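Local coordinates for possible metal-dependent hydrolase (Veillonella parvula, PDB 3RPC), which is probably a zinc-dependent hydrolase of the metallo-beta-lactamase superfamily, with two zinc ions bound in its presumed active site, at residues 14-19 against 61-66; 194-197 against 202-205. All coordinates share one frame; numbering follows the deposited sequence.

Contact 1 of 2, residues 14-19 against 61-66; sequences TGKLTI and LLSNVT
Lys16 NZ donates to Leu61 O at 2.9 Å, the single hydrogen bond across this contact. The C=O...NZ angle is 122°. The ammonium stands above the carbonyl plane, 47° out of it, and so does not lie on a lone pair. The lysine comes from strand 14-19, which lies between strands 6-11 and 22-26, and reaches the C-terminal end of the short helix 58-62. The side chain of Lys16 leaves the strand toward segment 61-66, and the chain bends at chi3 (68°), which turns CE and NZ onto the carbonyl. The same oxygen also lies against the methylenes: Lys16 CE is 3.3 Å from Leu61 O. Ser63 OG stays 4.0 Å from Lys16 NZ, too far for a bond. The serine hydroxyl pairs with Asp60 O instead.

The apolar part is small. Lys16 CE meets Val65 CG2 at 4.1 Å, and the two side chains cross at about a right angle. Val65 is the last residue of a type I beta turn that begins at Leu62, closed by Val65 N to Leu62 O at 3.2 Å. This turn leads the chain from the helix into strand 67-69. Val65 also touches Leu25 of strand 22-26, and Leu61 packs on Leu30 and on Ile10 of strand 6-11.

The partial negative charge expected at the end of a helix, modest in one this short, would probably favour the ammonium. The contact thus joins sheet to helix end through one charged group, with little apolar contact between the two segments.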
# COMPACT_ATOMS: atom_id res chain seq x y z
N THR A 14 17.96 -7.71 -11.52
CA THR A 14 17.58 -8.41 -12.75
C THR A 14 17.83 -9.90 -12.57
O THR A 14 18.91 -10.30 -12.17
CB THR A 14 18.39 -7.90 -13.95
OG1 THR A 14 18.24 -6.48 -14.08
CG2 THR A 14 17.94 -8.58 -15.26
N GLY A 15 16.82 -10.70 -12.88
CA GLY A 15 16.93 -12.15 -12.77
C GLY A 15 15.97 -12.82 -13.71
O GLY A 15 15.12 -12.16 -14.31
N LYS A 16 16.11 -14.13 -13.86
CA LYS A 16 15.17 -14.92 -14.65
C LYS A 16 14.57 -16.00 -13.75
O LYS A 16 15.29 -16.85 -13.22
CB LYS A 16 15.86 -15.55 -15.87
CG LYS A 16 16.37 -14.52 -16.89
CD LYS A 16 17.34 -15.13 -17.91
CE LYS A 16 16.66 -16.11 -18.83
NZ LYS A 16 17.65 -16.59 -19.86
N LEU A 17 13.26 -15.92 -13.56
CA LEU A 17 12.54 -16.85 -12.71
C LEU A 17 11.79 -17.82 -13.59
O LEU A 17 10.90 -17.43 -14.35
CB LEU A 17 11.55 -16.10 -11.81
CG LEU A 17 10.65 -16.96 -10.91
CD1 LEU A 17 11.49 -17.73 -9.90
CD2 LEU A 17 9.61 -16.09 -10.19
N THR A 18 12.14 -19.10 -13.50
CA THR A 18 11.46 -20.11 -14.31
C THR A 18 10.56 -20.91 -13.41
O THR A 18 11.00 -21.44 -12.39
CB THR A 18 12.44 -21.07 -15.00
OG1 THR A 18 13.32 -20.34 -15.86
CG2 THR A 18 11.67 -22.11 -15.81
N ILE A 19 9.29 -20.99 -13.78
CA ILE A 19 8.32 -21.77 -13.04
C ILE A 19 7.60 -22.56 -14.11
O ILE A 19 7.00 -21.98 -15.02
CB ILE A 19 7.32 -20.89 -12.29
CG1 ILE A 19 8.03 -20.01 -11.28
CG2 ILE A 19 6.27 -21.75 -11.58
CD1 ILE A 19 7.09 -19.01 -10.59
N LEU A 61 20.92 -14.29 -22.34
CA LEU A 61 20.00 -13.63 -21.41
C LEU A 61 18.57 -13.72 -21.93
O LEU A 61 17.65 -14.06 -21.19
CB LEU A 61 20.42 -12.18 -21.20
CG LEU A 61 19.67 -11.36 -20.14
CD1 LEU A 61 20.54 -10.22 -19.64
CD2 LEU A 61 18.35 -10.83 -20.68
N LEU A 62 18.38 -13.44 -23.22
CA LEU A 62 17.03 -13.32 -23.75
C LEU A 62 16.42 -14.65 -24.20
O LEU A 62 15.21 -14.74 -24.38
CB LEU A 62 17.00 -12.34 -24.92
CG LEU A 62 17.35 -10.89 -24.60
CD1 LEU A 62 17.44 -10.08 -25.89
CD2 LEU A 62 16.33 -10.30 -23.65
N SER A 63 17.26 -15.67 -24.36
CA SER A 63 16.88 -16.90 -25.07
C SER A 63 15.47 -17.44 -24.81
O SER A 63 14.63 -17.46 -25.72
CB SER A 63 17.94 -18.00 -24.87
OG SER A 63 18.32 -18.13 -23.52
N ASN A 64 15.21 -17.90 -23.59
CA ASN A 64 13.95 -18.57 -23.27
C ASN A 64 12.97 -17.72 -22.48
O ASN A 64 12.10 -18.25 -21.77
CB ASN A 64 14.22 -19.87 -22.51
CG ASN A 64 14.59 -21.02 -23.43
OD1 ASN A 64 13.90 -21.30 -24.41
ND2 ASN A 64 15.69 -21.71 -23.10
N VAL A 65 13.08 -16.41 -22.60
CA VAL A 65 12.18 -15.51 -21.88
C VAL A 65 10.76 -15.58 -22.47
O VAL A 65 10.58 -15.44 -23.69
CB VAL A 65 12.71 -14.06 -21.88
CG1 VAL A 65 11.70 -13.11 -21.26
CG2 VAL A 65 14.03 -13.99 -21.11
N THR A 66 9.78 -15.80 -21.59
CA THR A 66 8.36 -15.92 -21.94
C THR A 66 7.61 -14.63 -21.67
O THR A 66 6.61 -14.32 -22.33
CB THR A 66 7.66 -16.98 -21.06
OG1 THR A 66 8.51 -18.12 -20.87
CG2 THR A 66 6.34 -17.42 -21.69

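Contact 2 of 2, residues 194-197 against 202-205; sequences AQIL and SIIM
Ser202 and Ala194 meet where the loop between strand 186-190 and helix 207-216 folds back on itself, and Ser202 forms an ST turn there. Neither segment is regular helix or strand.

The polar part centres on Ala194 O, which accepts two hydrogen bonds across the contact. Ser202 OG donates to Ala194 O at 2.7 Å, tilted 32° from the carbonyl plane. Ile203 N donates to Ala194 O at 3.2 Å, with a C=O...N angle of 161°. Ser202 OG has a second role. It accepts from Ile204 N at 3.0 Å, the bond that closes the ST turn. The hydroxyl therefore gives to one backbone and takes from the other, which fixes its rotation. It is put there by a chi1 of 176°, with OG anti to the backbone N. Ile203 O, on the same short segment, is hydrogen-bonded to His132 ND1, and His132 is a zinc ligand. This places the bend in the second shell of the metal site.

The apolar part is made by three isoleucines and the methyl of Ala194. Ala194 CB lies against Ile203 CG1 at 3.7 Å and has Ile204 CG1 at 4.0 Å. Ile203 carries CG1 between its backbone N and carbonyl carbon, which brings CG1 and CD1 up to the methyl of Ala194. Ile204 also touches His132 and Asp168, both zinc ligands, and its side chain is about 5 Å from a zinc ion. On its other branch, Ile203 CG2 meets Ile196 CG1 at 4.2 Å, and the two side chains cross at about a right angle.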
# COMPACT_ATOMS: atom_id res chain seq x y z
N ALA A 194 20.36 0.81 -0.35
CA ALA A 194 20.61 2.03 -1.09
C ALA A 194 20.34 3.24 -0.21
O ALA A 194 19.31 3.31 0.46
CB ALA A 194 19.72 2.06 -2.33
N GLN A 195 21.26 4.20 -0.22
CA GLN A 195 21.15 5.36 0.66
C GLN A 195 21.28 6.68 -0.07
O GLN A 195 21.93 6.78 -1.12
CB GLN A 195 22.18 5.28 1.78
CG GLN A 195 21.91 4.16 2.73
CD GLN A 195 22.74 4.25 3.99
OE1 GLN A 195 23.92 3.95 3.99
NE2 GLN A 195 22.12 4.68 5.09
N ILE A 196 20.68 7.70 0.53
CA ILE A 196 20.64 9.05 -0.02
C ILE A 196 21.46 9.94 0.89
O ILE A 196 21.43 9.77 2.10
CB ILE A 196 19.19 9.59 -0.01
CG1 ILE A 196 18.21 8.58 -0.64
CG2 ILE A 196 19.13 10.95 -0.72
CD1 ILE A 196 18.51 8.23 -2.08
N LEU A 197 22.19 10.89 0.31
CA LEU A 197 22.98 11.81 1.13
C LEU A 197 22.06 12.60 2.05
O LEU A 197 20.99 13.07 1.65
CB LEU A 197 23.81 12.75 0.24
CG LEU A 197 24.84 12.10 -0.69
CD1 LEU A 197 25.49 13.16 -1.58
CD2 LEU A 197 25.90 11.34 0.09
N SER A 202 17.37 3.73 4.68
CA SER A 202 17.50 3.31 3.29
C SER A 202 16.17 3.38 2.55
O SER A 202 15.10 3.35 3.16
CB SER A 202 18.07 1.89 3.23
OG SER A 202 18.14 1.38 1.90
N ILE A 203 16.24 3.46 1.23
CA ILE A 203 15.05 3.33 0.40
C ILE A 203 14.69 1.88 0.09
O ILE A 203 13.64 1.62 -0.50
CB ILE A 203 15.19 4.10 -0.92
CG1 ILE A 203 16.41 3.59 -1.70
CG2 ILE A 203 15.29 5.60 -0.64
CD1 ILE A 203 16.56 4.19 -3.10
N ILE A 204 15.56 0.93 0.43
CA ILE A 204 15.24 -0.48 0.28
C ILE A 204 15.66 -1.21 1.55
O ILE A 204 15.82 -0.58 2.60
CB ILE A 204 15.88 -1.13 -0.99
CG1 ILE A 204 17.40 -0.98 -1.01
CG2 ILE A 204 15.29 -0.50 -2.26
CD1 ILE A 204 18.10 -1.74 -2.17
N MSE A 205 15.82 -2.52 1.47
CA MSE A 205 16.20 -3.32 2.64
C MSE A 205 17.71 -3.53 2.78
O MSE A 205 18.49 -3.19 1.88
CB MSE A 205 15.48 -4.67 2.59
CG MSE A 205 14.00 -4.54 2.91
SE MSE A 205 13.03 -6.17 2.49
CE MSE A 205 11.29 -5.62 3.15

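How the contacts relate
Contacts 1 and 2 lie on opposite sides of the chain's centre, with centres about 28 Å apart and nearest atoms about 11 Å apart. They do not touch and share no strand or helix. Both are partly buried, though contact 2 has more buried residues and covers more surface. Contact 1 ties elements distant in sequence, strand 14-19 and the end of helix 58-62, through a charged side chain. Contact 2 is local: one loop holds its own bend with backbone and hydroxyl bonds and apolar side chains. Contact 2 also borders the metal site, with residues that touch the zinc ligands His132 and Asp168.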